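Local atomic coordinates of lumazine protein (Photobacterium kishitanii, PDB entry 3A3B), a protein that serves as an antenna in bacterial bioluminescence, carrying a lumazine or flavin chromophore and shifting the light of luciferase to shorter wavelength. Residues M42-C47 with T70-L75; D136-N141 with V178-L183. All coordinates share one frame; numbering follows the deposited sequence.

Contact 1: residues M42-C47 with T70-L75; sequences MLVNGC and TTFREL. With FMN (flavin mononucleotide), chain C.
Phe-72 pushes the far rim of its ring against the end of strand 41-44: CZ comes 3.4 Å from Val-44 O, and CE1 lies 3.7 Å from Val-44 CG1. Val-44 CG1 reaches the ring because it stands anti to the backbone N (chi1 -178°), and the two side chains cross at about a right angle. Further round the same edge, Cys-47 CB sits 3.9 Å from Phe-72 CE2. Cys-47 SG is also a sulfur-aromatic neighbour, 5.5 Å from the Phe-72 ring centroid and close to the ring plane. Val-44 to Cys-47 form a type I' turn, closed by reciprocal backbone bonds between its end residues; it links strands 41-44 and 47-55 of the N-terminal lumazine-binding barrel, and Phe-72, in the 3-10 segment 72-74, packs beside it. Leu-49 and Ile-63 of the barrel also touch Phe-72. Over the centre of one ring face, 3.1 Å above the plane, rests a water. It accepts from Asn-45 ND2 and is hydrogen-bonded to Thr-71 OG1 at 2.6 Å, tying the turn to the loop where no direct hydrogen bond spans them. The other amide atom, Asn-45 OD1, accepts from Asn-82 N, while Leu-75 CD1 meets Asn-45 ND2 from the opposite direction at 3.8 Å. On the flavin side, Thr-70 CG2 packs against Cys-47 SG, and Thr-70 OG1 is hydrogen-bonded to Ala-66 O. The sulfur, anti to the Cys-47 backbone N, faces the ribityl chain, 3.5 Å from FMN O4'.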
# COMPACT_ATOMS: atom_id res chain seq x y z
N MET A 42 -11.83 1.32 -3.96
CA MET A 42 -10.91 0.17 -3.99
C MET A 42 -9.68 0.49 -3.16
O MET A 42 -9.59 1.60 -2.65
CB MET A 42 -10.56 -0.15 -5.45
CG MET A 42 -9.79 0.97 -6.14
SD MET A 42 -9.32 0.48 -7.79
CE MET A 42 -8.07 -0.78 -7.46
N LEU A 43 -8.74 -0.44 -3.02
CA LEU A 43 -7.54 -0.15 -2.25
C LEU A 43 -6.37 0.20 -3.14
O LEU A 43 -6.04 -0.53 -4.09
CB LEU A 43 -7.17 -1.31 -1.29
CG LEU A 43 -8.16 -1.62 -0.14
CD1 LEU A 43 -7.46 -2.52 0.89
CD2 LEU A 43 -8.64 -0.36 0.59
N VAL A 44 -5.72 1.32 -2.83
CA VAL A 44 -4.48 1.68 -3.51
C VAL A 44 -3.41 1.83 -2.41
O VAL A 44 -3.52 2.71 -1.55
CB VAL A 44 -4.56 3.02 -4.30
CG1 VAL A 44 -3.22 3.29 -5.00
CG2 VAL A 44 -5.78 3.02 -5.36
N ASN A 45 -2.35 1.05 -2.49
CA ASN A 45 -1.41 0.90 -1.37
C ASN A 45 -2.14 0.73 -0.02
O ASN A 45 -1.70 1.27 1.01
CB ASN A 45 -0.41 2.07 -1.31
CG ASN A 45 0.67 1.97 -2.39
OD1 ASN A 45 0.99 0.89 -2.89
ND2 ASN A 45 1.25 3.10 -2.72
N GLY A 46 -3.24 -0.05 -0.04
CA GLY A 46 -3.97 -0.38 1.16
C GLY A 46 -4.94 0.72 1.58
O GLY A 46 -5.60 0.58 2.59
N CYS A 47 -5.03 1.82 0.82
CA CYS A 47 -5.89 2.95 1.22
C CYS A 47 -7.19 2.99 0.38
O CYS A 47 -7.13 2.90 -0.87
CB CYS A 47 -5.08 4.27 1.09
SG CYS A 47 -6.03 5.80 1.43
N THR A 70 -1.06 9.50 4.56
CA THR A 70 -0.72 8.41 3.64
C THR A 70 0.51 8.84 2.89
O THR A 70 0.90 9.99 2.99
CB THR A 70 -1.89 8.02 2.67
OG1 THR A 70 -2.24 9.14 1.86
CG2 THR A 70 -3.11 7.50 3.41
N THR A 71 1.15 7.93 2.17
CA THR A 71 2.35 8.20 1.39
C THR A 71 2.11 8.91 0.06
O THR A 71 3.07 9.33 -0.60
CB THR A 71 3.12 6.87 1.12
OG1 THR A 71 2.24 5.97 0.43
CG2 THR A 71 3.54 6.22 2.46
N PHE A 72 0.85 9.06 -0.36
CA PHE A 72 0.56 9.61 -1.70
C PHE A 72 1.32 10.90 -2.05
O PHE A 72 1.82 11.02 -3.17
CB PHE A 72 -0.95 9.74 -1.95
CG PHE A 72 -1.63 8.42 -2.12
CD1 PHE A 72 -1.42 7.66 -3.27
CD2 PHE A 72 -2.46 7.93 -1.12
CE1 PHE A 72 -2.03 6.40 -3.41
CE2 PHE A 72 -3.08 6.69 -1.25
CZ PHE A 72 -2.86 5.91 -2.38
N ARG A 73 1.44 11.82 -1.08
CA ARG A 73 2.13 13.15 -1.22
C ARG A 73 3.53 13.00 -1.75
O ARG A 73 4.06 13.91 -2.37
CB ARG A 73 2.36 13.81 0.14
CG ARG A 73 1.29 14.61 0.81
CD ARG A 73 1.79 14.92 2.27
NE ARG A 73 2.46 13.72 2.80
CZ ARG A 73 2.75 13.45 4.09
NH1 ARG A 73 2.45 14.31 5.06
NH2 ARG A 73 3.35 12.30 4.40
N GLU A 74 4.17 11.89 -1.44
CA GLU A 74 5.59 11.74 -1.70
C GLU A 74 5.92 10.85 -2.91
O GLU A 74 7.07 10.78 -3.36
CB GLU A 74 6.27 11.25 -0.44
CG GLU A 74 6.41 12.35 0.65
CD GLU A 74 7.47 11.98 1.68
OE1 GLU A 74 7.46 10.81 2.13
OE2 GLU A 74 8.31 12.84 2.01
N LEU A 75 4.88 10.22 -3.45
CA LEU A 75 4.99 9.37 -4.64
C LEU A 75 5.28 10.18 -5.93
O LEU A 75 4.99 11.37 -6.01
CB LEU A 75 3.72 8.50 -4.77
CG LEU A 75 3.42 7.55 -3.58
CD1 LEU A 75 2.26 6.56 -3.87
CD2 LEU A 75 4.67 6.76 -3.16
N1 FMN C . -9.65 9.63 0.77
C2 FMN C . -9.17 10.38 -0.25
O2 FMN C . -8.26 11.15 -0.04
N3 FMN C . -9.74 10.26 -1.50
C4 FMN C . -10.74 9.36 -1.73
O4 FMN C . -11.01 9.11 -2.92
C4A FMN C . -11.23 8.60 -0.68
N5 FMN C . -12.28 7.72 -0.82
C5A FMN C . -12.69 6.98 0.28
C6 FMN C . -13.75 6.10 0.13
C7 FMN C . -14.25 5.33 1.18
C7M FMN C . -15.61 4.66 1.02
C8 FMN C . -13.67 5.48 2.43
C8M FMN C . -14.28 4.73 3.60
C9 FMN C . -12.60 6.38 2.62
C9A FMN C . -12.11 7.13 1.53
N10 FMN C . -11.09 8.04 1.67
C10 FMN C . -10.66 8.75 0.58
C1' FMN C . -10.40 8.28 2.99
C2' FMN C . -9.08 7.48 3.13
O2' FMN C . -9.33 6.09 3.04
C3' FMN C . -8.53 7.79 4.52
O3' FMN C . -8.34 9.18 4.57
C4' FMN C . -7.21 7.07 4.90
O4' FMN C . -7.28 5.70 4.73
C5' FMN C . -7.19 6.92 6.41
O5' FMN C . -6.59 8.00 6.95
P FMN C . -7.40 9.02 7.94
O1P FMN C . -6.19 9.73 8.49
O2P FMN C . -8.27 8.36 9.00
O3P FMN C . -8.26 9.93 7.08
O HOH W 1 0.14 5.54 -1.09

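Contact 2: residues D136-N141 with V178-L183; sequences DHIGIN and VNVETL
Val-178 lies near the start of strand 177-182, which runs antiparallel to strand 137-140 in the C-terminal six-stranded barrel of the lumazine-binding fold; Val-178 CG2 packs on Ile-140 CG2, and Val-178 CG1 touches Asn-141 ND2, the two side chains crossing at about a right angle. At Asn-179 the backbone is gripped twice. Its O takes Asn-141 N in the carbonyl plane (2.8 Å), while its N donates to Asn-141 OD1 from 40° above the amide plane. The side-chain carbonyl of Asn-141 thus carries the pairing past the strand end. Val-180 pairs with Ile-140; its CG2, anti to the backbone N, meets Ile-138 CD1 at 3.6 Å, making an apolar face with Ile-140 and Val-178. Glu-181 and Gly-139 exchange two nearly straight backbone bonds, both 2.9 Å, between N and O of each. The extended Glu-181 side chain reaches out with both carboxylate oxygens, OE2 hydrogen-bonded to Thr-99 N and OE1 to Gly-100 N. Thr-182 lays CG2 beside Ile-138 CD1, the two side chains pointing the same way. At Leu-183 direct pairing gives way to a water that accepts from Leu-183 N and donates to His-137 O, 2.8 Å from each; Leu-183 CD1 lies 3.8 Å from that same His-137 O.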
# COMPACT_ATOMS: atom_id res chain seq x y z
N ASP A 136 1.00 -10.97 15.11
CA ASP A 136 -0.18 -10.21 14.66
C ASP A 136 -0.09 -10.09 13.14
O ASP A 136 1.02 -10.09 12.57
CB ASP A 136 -0.24 -8.77 15.23
CG ASP A 136 -0.70 -8.70 16.70
OD1 ASP A 136 -1.10 -9.75 17.25
OD2 ASP A 136 -0.64 -7.58 17.29
N HIS A 137 -1.24 -10.03 12.49
CA HIS A 137 -1.31 -9.65 11.09
C HIS A 137 -1.27 -8.13 11.01
O HIS A 137 -1.79 -7.45 11.90
CB HIS A 137 -2.57 -10.25 10.46
CG HIS A 137 -2.50 -11.74 10.35
ND1 HIS A 137 -2.32 -12.40 9.16
CD2 HIS A 137 -2.48 -12.70 11.31
CE1 HIS A 137 -2.23 -13.70 9.38
NE2 HIS A 137 -2.32 -13.91 10.68
N ILE A 138 -0.65 -7.61 9.94
CA ILE A 138 -0.57 -6.17 9.70
C ILE A 138 -0.63 -5.92 8.20
O ILE A 138 -0.13 -6.73 7.40
CB ILE A 138 0.72 -5.53 10.36
CG1 ILE A 138 0.61 -4.02 10.41
CG2 ILE A 138 1.99 -5.89 9.60
CD1 ILE A 138 1.54 -3.40 11.44
N GLY A 139 -1.31 -4.84 7.80
CA GLY A 139 -1.31 -4.46 6.38
C GLY A 139 -0.19 -3.47 6.11
O GLY A 139 -0.13 -2.41 6.76
N ILE A 140 0.68 -3.77 5.15
CA ILE A 140 1.71 -2.81 4.68
C ILE A 140 1.43 -2.53 3.20
O ILE A 140 1.46 -3.42 2.38
CB ILE A 140 3.15 -3.36 4.87
CG1 ILE A 140 3.44 -3.72 6.33
CG2 ILE A 140 4.23 -2.41 4.24
CD1 ILE A 140 3.43 -2.51 7.36
N ASN A 141 1.13 -1.28 2.86
CA ASN A 141 0.67 -0.94 1.51
C ASN A 141 -0.34 -1.93 0.95
O ASN A 141 -0.29 -2.26 -0.26
CB ASN A 141 1.87 -0.84 0.56
CG ASN A 141 2.69 0.42 0.78
OD1 ASN A 141 2.17 1.41 1.26
ND2 ASN A 141 3.95 0.39 0.35
N VAL A 178 5.68 3.80 3.87
CA VAL A 178 4.64 2.85 3.55
C VAL A 178 3.39 3.19 4.35
O VAL A 178 3.49 3.78 5.44
CB VAL A 178 5.06 1.36 3.87
CG1 VAL A 178 6.27 0.96 3.05
CG2 VAL A 178 5.36 1.11 5.37
N ASN A 179 2.22 2.87 3.82
CA ASN A 179 0.99 2.96 4.58
C ASN A 179 0.82 1.73 5.44
O ASN A 179 0.88 0.61 4.94
CB ASN A 179 -0.18 3.03 3.59
CG ASN A 179 -0.10 4.22 2.71
OD1 ASN A 179 0.37 5.28 3.16
ND2 ASN A 179 -0.55 4.09 1.44
N VAL A 180 0.55 1.91 6.72
CA VAL A 180 0.29 0.76 7.61
C VAL A 180 -1.16 0.74 8.09
O VAL A 180 -1.73 1.79 8.41
CB VAL A 180 1.34 0.63 8.77
CG1 VAL A 180 1.81 1.95 9.28
CG2 VAL A 180 0.81 -0.27 9.92
N GLU A 181 -1.77 -0.45 8.10
CA GLU A 181 -3.05 -0.64 8.74
C GLU A 181 -2.89 -1.71 9.79
O GLU A 181 -2.62 -2.87 9.46
CB GLU A 181 -4.18 -1.02 7.76
CG GLU A 181 -5.58 -1.15 8.46
CD GLU A 181 -6.74 -1.52 7.50
OE1 GLU A 181 -6.62 -1.40 6.25
OE2 GLU A 181 -7.80 -1.88 8.02
N THR A 182 -3.06 -1.29 11.05
CA THR A 182 -3.07 -2.19 12.21
C THR A 182 -4.46 -2.82 12.29
O THR A 182 -5.45 -2.18 11.94
CB THR A 182 -2.57 -1.49 13.56
OG1 THR A 182 -3.13 -0.17 13.73
CG2 THR A 182 -1.08 -1.33 13.54
N LEU A 183 -4.53 -4.08 12.70
CA LEU A 183 -5.79 -4.85 12.65
C LEU A 183 -6.37 -5.13 14.05
O LEU A 183 -5.71 -4.85 15.05
CB LEU A 183 -5.58 -6.13 11.84
CG LEU A 183 -5.04 -5.76 10.46
CD1 LEU A 183 -4.77 -6.98 9.62
CD2 LEU A 183 -6.00 -4.78 9.77
O HOH W 2 -1.95 -5.04 13.31

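Overall arrangement
Contacts 1 and 2 belong to the two successive lumazine-binding repeats, with centres about 13 Å apart, and meet where the barrels abut. Asn-179 of contact 2 joins both segments of contact 1: its OD1 probably accepts from Thr-71 N (2.9 Å), and its ND2 probably donates to Asn-45 O (3.1 Å). Thr-71 CG2 packs 3.5 Å from Val-178 N. FMN lies against the first barrel, beside Cys-47, whereas the Glu-181 side chain is about 7 Å from it between nearest atoms. The second repeat still contributes to the ligand site: Ile-102 N is hydrogen-bonded to FMN, and the Ile-102 side chain lies about 4 Å, between nearest atoms, from those of both Cys-47 and Asn-179.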